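Local coordinates for protein BB_2cx5_001 (Thermus thermophilus, PDB 3RI0) that serves as a designed epitope scaffold, presenting a linear, HIV-related epitope built by backbone grafting into a Thermus thermophilus scaffold with an aminoacyl-tRNA editing domain, at residues R16-T30 with P132-L146. The protein carries 6 engineered substitutions. Numbering follows the deposited sequence.
Sequences RGFGHLKVVELPAST and PRALFRATPKELLAL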
ATOM      1  N   ARG A  16      -5.469 -10.530 -11.427  1.00 24.05           N
ATOM      2  CA  ARG A  16      -6.357  -9.374 -11.507  1.00 24.14           C
ATOM      3  C   ARG A  16      -6.445  -8.823 -12.934  1.00 24.49           C
ATOM      4  O   ARG A  16      -7.296  -7.981 -13.224  1.00 23.44           O
ATOM      5  CB  ARG A  16      -5.848  -8.260 -10.591  1.00 25.67           C
ATOM      6  CG  ARG A  16      -5.838  -8.593  -9.100  1.00 28.15           C
ATOM      7  CD  ARG A  16      -7.251  -8.608  -8.575  1.00 28.51           C
ATOM      8  NE  ARG A  16      -7.988  -7.483  -9.138  1.00 32.93           N
ATOM      9  CZ  ARG A  16      -8.383  -6.419  -8.453  1.00 34.55           C
ATOM     10  NH1 ARG A  16      -8.121  -6.327  -7.154  1.00 35.33           N
ATOM     11  NH2 ARG A  16      -9.030  -5.440  -9.075  1.00 34.73           N
ATOM     12  N   GLY A  17      -5.558  -9.292 -13.811  1.00 23.05           N
ATOM     13  CA  GLY A  17      -5.536  -8.805 -15.179  1.00 21.65           C
ATOM     14  C   GLY A  17      -4.482  -7.725 -15.386  1.00 20.50           C
ATOM     15  O   GLY A  17      -4.380  -7.147 -16.469  1.00 20.15           O
ATOM     16  N   PHE A  18      -3.695  -7.450 -14.348  1.00 18.33           N
ATOM     17  CA  PHE A  18      -2.646  -6.432 -14.417  1.00 15.62           C
ATOM     18  C   PHE A  18      -1.272  -7.086 -14.425  1.00 16.38           C
ATOM     19  O   PHE A  18      -0.362  -6.666 -13.707  1.00 15.62           O
ATOM     20  CB  PHE A  18      -2.748  -5.479 -13.226  1.00 13.62           C
ATOM     21  CG  PHE A  18      -3.955  -4.590 -13.261  1.00 13.34           C
ATOM     22  CD1 PHE A  18      -5.231  -5.110 -13.037  1.00 13.26           C
ATOM     23  CD2 PHE A  18      -3.822  -3.231 -13.538  1.00 14.01           C
ATOM     24  CE1 PHE A  18      -6.353  -4.294 -13.079  1.00 11.23           C
ATOM     25  CE2 PHE A  18      -4.939  -2.398 -13.584  1.00 15.09           C
ATOM     26  CZ  PHE A  18      -6.211  -2.932 -13.359  1.00 13.69           C
ATOM     27  N   GLY A  19      -1.133  -8.118 -15.251  1.00 17.13           N
ATOM     28  CA  GLY A  19       0.117  -8.848 -15.341  1.00 17.25           C
ATOM     29  C   GLY A  19       1.258  -8.079 -15.968  1.00 16.51           C
ATOM     30  O   GLY A  19       2.396  -8.530 -15.918  1.00 18.25           O
ATOM     31  N   HIS A  20       0.984  -6.926 -16.568  1.00 16.93           N
ATOM     32  CA  HIS A  20       2.063  -6.158 -17.175  1.00 18.28           C
ATOM     33  C   HIS A  20       2.857  -5.377 -16.130  1.00 17.65           C
ATOM     34  O   HIS A  20       3.931  -4.875 -16.433  1.00 18.39           O
ATOM     35  CB  HIS A  20       1.525  -5.208 -18.242  1.00 18.12           C
ATOM     36  CG  HIS A  20       0.621  -4.142 -17.703  1.00 18.37           C
ATOM     37  ND1 HIS A  20      -0.641  -4.411 -17.217  1.00 18.42           N
ATOM     38  CD2 HIS A  20       0.784  -2.800 -17.606  1.00 15.20           C
ATOM     39  CE1 HIS A  20      -1.217  -3.281 -16.849  1.00 16.48           C
ATOM     40  NE2 HIS A  20      -0.376  -2.287 -17.077  1.00 15.66           N
ATOM     41  N   LEU A  21       2.326  -5.270 -14.913  1.00 18.22           N
ATOM     42  CA  LEU A  21       3.040  -4.588 -13.828  1.00 18.90           C
ATOM     43  C   LEU A  21       3.965  -5.662 -13.261  1.00 17.58           C
ATOM     44  O   LEU A  21       3.518  -6.780 -13.000  1.00 16.30           O
ATOM     45  CB  LEU A  21       2.063  -4.105 -12.748  1.00 19.99           C
ATOM     46  CG  LEU A  21       0.978  -3.130 -13.241  1.00 22.13           C
ATOM     47  CD1 LEU A  21       0.024  -2.775 -12.098  1.00 22.37           C
ATOM     48  CD2 LEU A  21       1.639  -1.858 -13.776  1.00 22.48           C
ATOM     49  N   LYS A  22       5.243  -5.330 -13.083  1.00 15.52           N
ATOM     50  CA  LYS A  22       6.233  -6.292 -12.602  1.00 15.78           C
ATOM     51  C   LYS A  22       6.782  -5.998 -11.216  1.00 15.63           C
ATOM     52  O   LYS A  22       7.202  -4.872 -10.931  1.00 13.37           O
ATOM     53  CB  LYS A  22       7.417  -6.361 -13.575  1.00 16.74           C
ATOM     54  CG  LYS A  22       7.023  -6.474 -15.046  1.00 18.27           C
ATOM     55  CD  LYS A  22       6.157  -7.695 -15.290  1.00 20.31           C
ATOM     56  CE  LYS A  22       5.881  -7.891 -16.768  1.00 22.63           C
ATOM     57  NZ  LYS A  22       5.026  -9.100 -17.009  1.00 24.50           N
ATOM     58  N   VAL A  23       6.787  -7.022 -10.364  1.00 13.15           N
ATOM     59  CA  VAL A  23       7.325  -6.879  -9.022  1.00 14.47           C
ATOM     60  C   VAL A  23       8.839  -6.941  -9.152  1.00 15.92           C
ATOM     61  O   VAL A  23       9.386  -7.834  -9.804  1.00 17.50           O
ATOM     62  CB  VAL A  23       6.851  -7.998  -8.084  1.00 13.62           C
ATOM     63  CG1 VAL A  23       7.561  -7.868  -6.738  1.00 14.28           C
ATOM     64  CG2 VAL A  23       5.359  -7.899  -7.880  1.00  9.85           C
ATOM     65  N   VAL A  24       9.501  -5.976  -8.524  1.00 17.49           N
ATOM     66  CA  VAL A  24      10.950  -5.840  -8.563  1.00 17.81           C
ATOM     67  C   VAL A  24      11.581  -6.064  -7.191  1.00 19.40           C
ATOM     68  O   VAL A  24      11.029  -5.656  -6.165  1.00 18.19           O
ATOM     69  CB  VAL A  24      11.301  -4.432  -9.113  1.00 18.64           C
ATOM     70  CG1 VAL A  24      12.656  -3.994  -8.640  1.00 18.55           C
ATOM     71  CG2 VAL A  24      11.228  -4.450 -10.634  1.00 18.36           C
ATOM     72  N   GLU A  25      12.740  -6.712  -7.170  1.00 21.48           N
ATOM     73  CA  GLU A  25      13.405  -7.014  -5.909  1.00 23.43           C
ATOM     74  C   GLU A  25      14.676  -6.201  -5.716  1.00 22.92           C
ATOM     75  O   GLU A  25      15.588  -6.241  -6.536  1.00 22.58           O
ATOM     76  CB  GLU A  25      13.728  -8.505  -5.841  1.00 26.91           C
ATOM     77  CG  GLU A  25      13.910  -9.035  -4.437  1.00 32.36           C
ATOM     78  CD  GLU A  25      13.103 -10.296  -4.193  1.00 35.48           C
ATOM     79  OE1 GLU A  25      13.434 -11.334  -4.803  1.00 38.14           O
ATOM     80  OE2 GLU A  25      12.132 -10.247  -3.403  1.00 35.95           O
ATOM     81  N   LEU A  26      14.723  -5.462  -4.618  1.00 23.13           N
ATOM     82  CA  LEU A  26      15.858  -4.622  -4.291  1.00 23.52           C
ATOM     83  C   LEU A  26      16.847  -5.329  -3.363  1.00 23.46           C
ATOM     84  O   LEU A  26      16.516  -6.316  -2.701  1.00 23.94           O
ATOM     85  CB  LEU A  26      15.369  -3.328  -3.646  1.00 24.21           C
ATOM     86  CG  LEU A  26      14.245  -2.594  -4.387  1.00 26.45           C
ATOM     87  CD1 LEU A  26      13.994  -1.262  -3.705  1.00 25.50           C
ATOM     88  CD2 LEU A  26      14.606  -2.389  -5.853  1.00 24.34           C
ATOM     89  N   PRO A  27      18.085  -4.818  -3.300  1.00 24.23           N
ATOM     90  CA  PRO A  27      19.147  -5.390  -2.465  1.00 25.48           C
ATOM     91  C   PRO A  27      18.771  -5.576  -1.004  1.00 27.23           C
ATOM     92  O   PRO A  27      18.115  -4.725  -0.422  1.00 26.15           O
ATOM     93  CB  PRO A  27      20.287  -4.378  -2.607  1.00 24.24           C
ATOM     94  CG  PRO A  27      20.026  -3.729  -3.919  1.00 24.94           C
ATOM     95  CD  PRO A  27      18.537  -3.563  -3.918  1.00 23.95           C
ATOM     96  N   ALA A  28      19.170  -6.699  -0.423  1.00 31.36           N
ATOM     97  CA  ALA A  28      18.927  -6.906   0.991  1.00 36.75           C
ATOM     98  C   ALA A  28      19.824  -5.791   1.513  1.00 40.28           C
ATOM     99  O   ALA A  28      21.013  -5.763   1.197  1.00 42.75           O
ATOM    100  CB  ALA A  28      19.448  -8.274   1.424  1.00 37.61           C
ATOM    101  N   SER A  29      19.247  -4.861   2.267  1.00 43.07           N
ATOM    102  CA  SER A  29      19.951  -3.683   2.806  1.00 45.33           C
ATOM    103  C   SER A  29      18.922  -2.590   2.582  1.00 48.09           C
ATOM    104  O   SER A  29      19.188  -1.395   2.704  1.00 49.58           O
ATOM    105  CB  SER A  29      21.180  -3.323   1.964  1.00 44.56           C
ATOM    106  OG  SER A  29      20.984  -2.077   1.302  1.00 45.00           O
ATOM    107  N   THR A  30      17.729  -3.035   2.238  1.00 49.38           N
ATOM    108  CA  THR A  30      16.659  -2.137   1.921  1.00 50.82           C
ATOM    109  C   THR A  30      15.486  -2.409   2.868  1.00 51.94           C
ATOM    110  O   THR A  30      14.986  -3.538   2.949  1.00 51.91           O
ATOM    111  CB  THR A  30      16.351  -2.340   0.415  1.00 51.38           C
ATOM    112  OG1 THR A  30      17.484  -1.880  -0.343  1.00 52.30           O
ATOM    113  CG2 THR A  30      15.119  -1.600  -0.021  1.00 51.87           C
ATOM    114  N   PRO A 132       9.850  -5.390   2.589  1.00 22.19           N
ATOM    115  CA  PRO A 132      10.427  -4.049   2.488  1.00 22.55           C
ATOM    116  C   PRO A 132      11.277  -3.862   1.229  1.00 24.93           C
ATOM    117  O   PRO A 132      11.395  -2.747   0.717  1.00 25.43           O
ATOM    118  CB  PRO A 132      11.265  -3.934   3.760  1.00 20.79           C
ATOM    119  CG  PRO A 132      10.553  -4.850   4.722  1.00 22.62           C
ATOM    120  CD  PRO A 132      10.233  -6.032   3.857  1.00 21.66           C
ATOM    121  N   ARG A 133      11.852  -4.953   0.727  1.00 25.79           N
ATOM    122  CA  ARG A 133      12.708  -4.892  -0.451  1.00 28.84           C
ATOM    123  C   ARG A 133      12.086  -5.303  -1.785  1.00 27.81           C
ATOM    124  O   ARG A 133      12.789  -5.780  -2.677  1.00 29.89           O
ATOM    125  CB  ARG A 133      13.987  -5.705  -0.200  1.00 31.42           C
ATOM    126  CG  ARG A 133      13.906  -6.650   1.009  1.00 37.83           C
ATOM    127  CD  ARG A 133      15.256  -6.768   1.711  1.00 41.28           C
ATOM    128  NE  ARG A 133      15.198  -6.355   3.117  1.00 46.09           N
ATOM    129  CZ  ARG A 133      14.833  -7.144   4.127  1.00 47.37           C
ATOM    130  NH1 ARG A 133      14.487  -8.408   3.898  1.00 48.88           N
ATOM    131  NH2 ARG A 133      14.823  -6.674   5.369  1.00 48.29           N
ATOM    132  N   ALA A 134      10.777  -5.111  -1.927  1.00 22.98           N
ATOM    133  CA  ALA A 134      10.097  -5.443  -3.175  1.00 19.32           C
ATOM    134  C   ALA A 134       9.104  -4.337  -3.497  1.00 17.04           C
ATOM    135  O   ALA A 134       8.391  -3.849  -2.621  1.00 17.98           O
ATOM    136  CB  ALA A 134       9.382  -6.789  -3.057  1.00 18.59           C
ATOM    137  N   LEU A 135       9.079  -3.934  -4.759  1.00 15.27           N
ATOM    138  CA  LEU A 135       8.200  -2.868  -5.218  1.00 15.14           C
ATOM    139  C   LEU A 135       7.750  -3.182  -6.629  1.00 15.65           C
ATOM    140  O   LEU A 135       8.364  -4.007  -7.313  1.00 16.40           O
ATOM    141  CB  LEU A 135       8.956  -1.526  -5.258  1.00 14.62           C
ATOM    142  CG  LEU A 135       9.524  -0.857  -4.000  1.00 16.96           C
ATOM    143  CD1 LEU A 135      10.596   0.158  -4.414  1.00 16.81           C
ATOM    144  CD2 LEU A 135       8.409  -0.160  -3.221  1.00 17.85           C
ATOM    145  N   PHE A 136       6.682  -2.519  -7.056  1.00 13.17           N
ATOM    146  CA  PHE A 136       6.188  -2.659  -8.409  1.00 14.10           C
ATOM    147  C   PHE A 136       5.622  -1.290  -8.701  1.00 15.35           C
ATOM    148  O   PHE A 136       5.011  -0.663  -7.827  1.00 15.56           O
ATOM    149  CB  PHE A 136       5.130  -3.779  -8.528  1.00 14.44           C
ATOM    150  CG  PHE A 136       3.786  -3.471  -7.903  1.00 12.63           C
ATOM    151  CD1 PHE A 136       2.825  -2.758  -8.612  1.00 12.53           C
ATOM    152  CD2 PHE A 136       3.452  -3.981  -6.649  1.00 11.02           C
ATOM    153  CE1 PHE A 136       1.536  -2.555  -8.081  1.00 14.41           C
ATOM    154  CE2 PHE A 136       2.164  -3.790  -6.101  1.00 12.96           C
ATOM    155  CZ  PHE A 136       1.209  -3.080  -6.817  1.00 13.58           C
ATOM    156  N   ARG A 137       5.855  -0.788  -9.905  1.00 14.93           N
ATOM    157  CA  ARG A 137       5.349   0.533 -10.221  1.00 17.13           C
ATOM    158  C   ARG A 137       4.041   0.468 -10.973  1.00 17.71           C
ATOM    159  O   ARG A 137       3.715  -0.544 -11.608  1.00 18.98           O
ATOM    160  CB  ARG A 137       6.359   1.323 -11.041  1.00 18.43           C
ATOM    161  CG  ARG A 137       6.511   0.866 -12.462  1.00 21.39           C
ATOM    162  CD  ARG A 137       7.281   1.888 -13.284  1.00 26.19           C
ATOM    163  NE  ARG A 137       6.448   2.954 -13.835  1.00 26.98           N
ATOM    164  CZ  ARG A 137       5.413   2.752 -14.649  1.00 28.47           C
ATOM    165  NH1 ARG A 137       5.075   1.517 -15.003  1.00 29.87           N
ATOM    166  NH2 ARG A 137       4.722   3.782 -15.125  1.00 27.42           N
ATOM    167  N   ALA A 138       3.293   1.558 -10.902  1.00 16.53           N
ATOM    168  CA  ALA A 138       2.019   1.655 -11.584  1.00 17.36           C
ATOM    169  C   ALA A 138       1.650   3.118 -11.590  1.00 18.30           C
ATOM    170  O   ALA A 138       2.175   3.887 -10.788  1.00 20.25           O
ATOM    171  CB  ALA A 138       0.958   0.851 -10.837  1.00 17.82           C
ATOM    172  N   THR A 139       0.766   3.515 -12.497  1.00 18.36           N
ATOM    173  CA  THR A 139       0.339   4.907 -12.523  1.00 20.57           C
ATOM    174  C   THR A 139      -0.784   4.971 -11.495  1.00 20.20           C
ATOM    175  O   THR A 139      -1.374   3.944 -11.150  1.00 19.27           O
ATOM    176  CB  THR A 139      -0.214   5.325 -13.906  1.00 20.41           C
ATOM    177  OG1 THR A 139      -1.407   4.578 -14.189  1.00 22.32           O
ATOM    178  CG2 THR A 139       0.814   5.051 -15.004  1.00 19.20           C
ATOM    179  N   PRO A 140      -1.064   6.167 -10.959  1.00 21.08           N
ATOM    180  CA  PRO A 140      -2.132   6.316  -9.974  1.00 20.45           C
ATOM    181  C   PRO A 140      -3.452   5.765 -10.502  1.00 20.50           C
ATOM    182  O   PRO A 140      -4.234   5.183  -9.754  1.00 19.96           O
ATOM    183  CB  PRO A 140      -2.183   7.819  -9.765  1.00 20.68           C
ATOM    184  CG  PRO A 140      -0.745   8.195  -9.851  1.00 21.81           C
ATOM    185  CD  PRO A 140      -0.294   7.421 -11.077  1.00 22.88           C
ATOM    186  N   LYS A 141      -3.679   5.929 -11.803  1.00 21.26           N
ATOM    187  CA  LYS A 141      -4.910   5.459 -12.424  1.00 21.60           C
ATOM    188  C   LYS A 141      -5.038   3.951 -12.262  1.00 20.51           C
ATOM    189  O   LYS A 141      -6.112   3.441 -11.932  1.00 19.55           O
ATOM    190  CB  LYS A 141      -4.935   5.830 -13.912  1.00 23.28           C
ATOM    191  CG  LYS A 141      -6.326   6.193 -14.421  1.00 28.00           C
ATOM    192  CD  LYS A 141      -6.385   6.367 -15.945  1.00 31.22           C
ATOM    193  CE  LYS A 141      -7.795   6.771 -16.395  1.00 32.85           C
ATOM    194  NZ  LYS A 141      -8.036   6.648 -17.866  1.00 32.24           N
ATOM    195  N   GLU A 142      -3.941   3.238 -12.499  1.00 20.38           N
ATOM    196  CA  GLU A 142      -3.934   1.787 -12.362  1.00 20.31           C
ATOM    197  C   GLU A 142      -4.120   1.411 -10.905  1.00 20.83           C
ATOM    198  O   GLU A 142      -4.924   0.545 -10.583  1.00 23.43           O
ATOM    199  CB  GLU A 142      -2.627   1.204 -12.895  1.00 22.46           C
ATOM    200  CG  GLU A 142      -2.441   1.398 -14.397  1.00 22.99           C
ATOM    201  CD  GLU A 142      -1.127   0.837 -14.915  1.00 24.32           C
ATOM    202  OE1 GLU A 142      -0.055   1.268 -14.438  1.00 22.21           O
ATOM    203  OE2 GLU A 142      -1.174  -0.037 -15.807  1.00 25.13           O
ATOM    204  N   LEU A 143      -3.387   2.069 -10.019  1.00 20.52           N
ATOM    205  CA  LEU A 143      -3.498   1.782  -8.593  1.00 19.73           C
ATOM    206  C   LEU A 143      -4.966   1.853  -8.173  1.00 20.88           C
ATOM    207  O   LEU A 143      -5.447   0.984  -7.441  1.00 20.28           O
ATOM    208  CB  LEU A 143      -2.654   2.778  -7.779  1.00 18.43           C
ATOM    209  CG  LEU A 143      -2.620   2.559  -6.259  1.00 20.50           C
ATOM    210  CD1 LEU A 143      -2.081   1.162  -5.946  1.00 17.19           C
ATOM    211  CD2 LEU A 143      -1.755   3.613  -5.603  1.00 19.70           C
ATOM    212  N   LEU A 144      -5.670   2.885  -8.638  1.00 19.55           N
ATOM    213  CA  LEU A 144      -7.084   3.060  -8.316  1.00 21.05           C
ATOM    214  C   LEU A 144      -7.948   1.960  -8.915  1.00 21.81           C
ATOM    215  O   LEU A 144      -8.907   1.513  -8.281  1.00 21.39           O
ATOM    216  CB  LEU A 144      -7.585   4.418  -8.826  1.00 21.88           C
ATOM    217  CG  LEU A 144      -7.139   5.666  -8.067  1.00 23.68           C
ATOM    218  CD1 LEU A 144      -7.576   6.920  -8.812  1.00 24.05           C
ATOM    219  CD2 LEU A 144      -7.731   5.635  -6.656  1.00 24.00           C
ATOM    220  N   ALA A 145      -7.617   1.532 -10.134  1.00 21.53           N
ATOM    221  CA  ALA A 145      -8.383   0.480 -10.796  1.00 22.18           C
ATOM    222  C   ALA A 145      -8.176  -0.853 -10.088  1.00 22.12           C
ATOM    223  O   ALA A 145      -9.073  -1.683 -10.037  1.00 23.67           O
ATOM    224  CB  ALA A 145      -7.967   0.360 -12.261  1.00 22.47           C
ATOM    225  N   LEU A 146      -6.980  -1.042  -9.544  1.00 22.00           N
ATOM    226  CA  LEU A 146      -6.613  -2.265  -8.836  1.00 22.18           C
ATOM    227  C   LEU A 146      -7.274  -2.369  -7.479  1.00 22.75           C
ATOM    228  O   LEU A 146      -7.823  -3.406  -7.106  1.00 23.21           O
ATOM    229  CB  LEU A 146      -5.101  -2.306  -8.607  1.00 20.62           C
ATOM    230  CG  LEU A 146      -4.177  -2.959  -9.619  1.00 21.53           C
ATOM    231  CD1 LEU A 146      -2.736  -2.649  -9.236  1.00 20.48           C
ATOM    232  CD2 LEU A 146      -4.427  -4.464  -9.638  1.00 20.61           C
TER
HETATM  233  O   HOH W   1     -10.190  -3.748 -11.081  1.00 33.90           O
HETATM  234  O   HOH W   2       5.194  -2.321 -13.241  1.00 15.59           O
HETATM  235  O   HOH W   3       7.783  -2.390 -11.670  1.00 16.23           O
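Leu146 lies over one face of the Phe18 ring in a CH-pi contact, its CD2 22° off the ring normal, while Ala145 CB meets the ring obliquely at CZ. Arg16 NH1 and NH2 both give weak bonds to Leu146 O, which lies oblique to the guanidinium; at its edge, in plane, a water links NH2 to Ala145 O. The His20 ring carries Leu21 CG above the centre of one face; at its edge, near the ring plane, sits Glu142 OE2, to which NE2 donates over 2.7 Å, with ring and carboxylate planes 45° apart. The other oxygen, Glu142 OE1, turns its anti lone pair to Thr139 N at 3.1 Å, and Thr139 OG1 accepts weakly from Glu142 N: this capping box at the start of helix 140-147 probably helps to hold the carboxylate that accepts from His20. Between these groups Leu21 reaches tip to tip toward Leu146, CD1 to CD1 4.0 Å, and packs its other branch against Arg137 O. Farther along, strand 23-25 pairs antiparallel with strand 134-138, which pairs in turn with strand 125-128, in the mixed sheet; Val24 N to Leu135 O measures 2.6 Å. Two waters bridge the backbones of Lys22 and Arg137. Beyond the pairing, the Arg133 chain curls so that CD passes Ala28 CA, bringing NE to Thr30 O at 2.8 Å, the oxygen tilted 21° from the guanidinium plane.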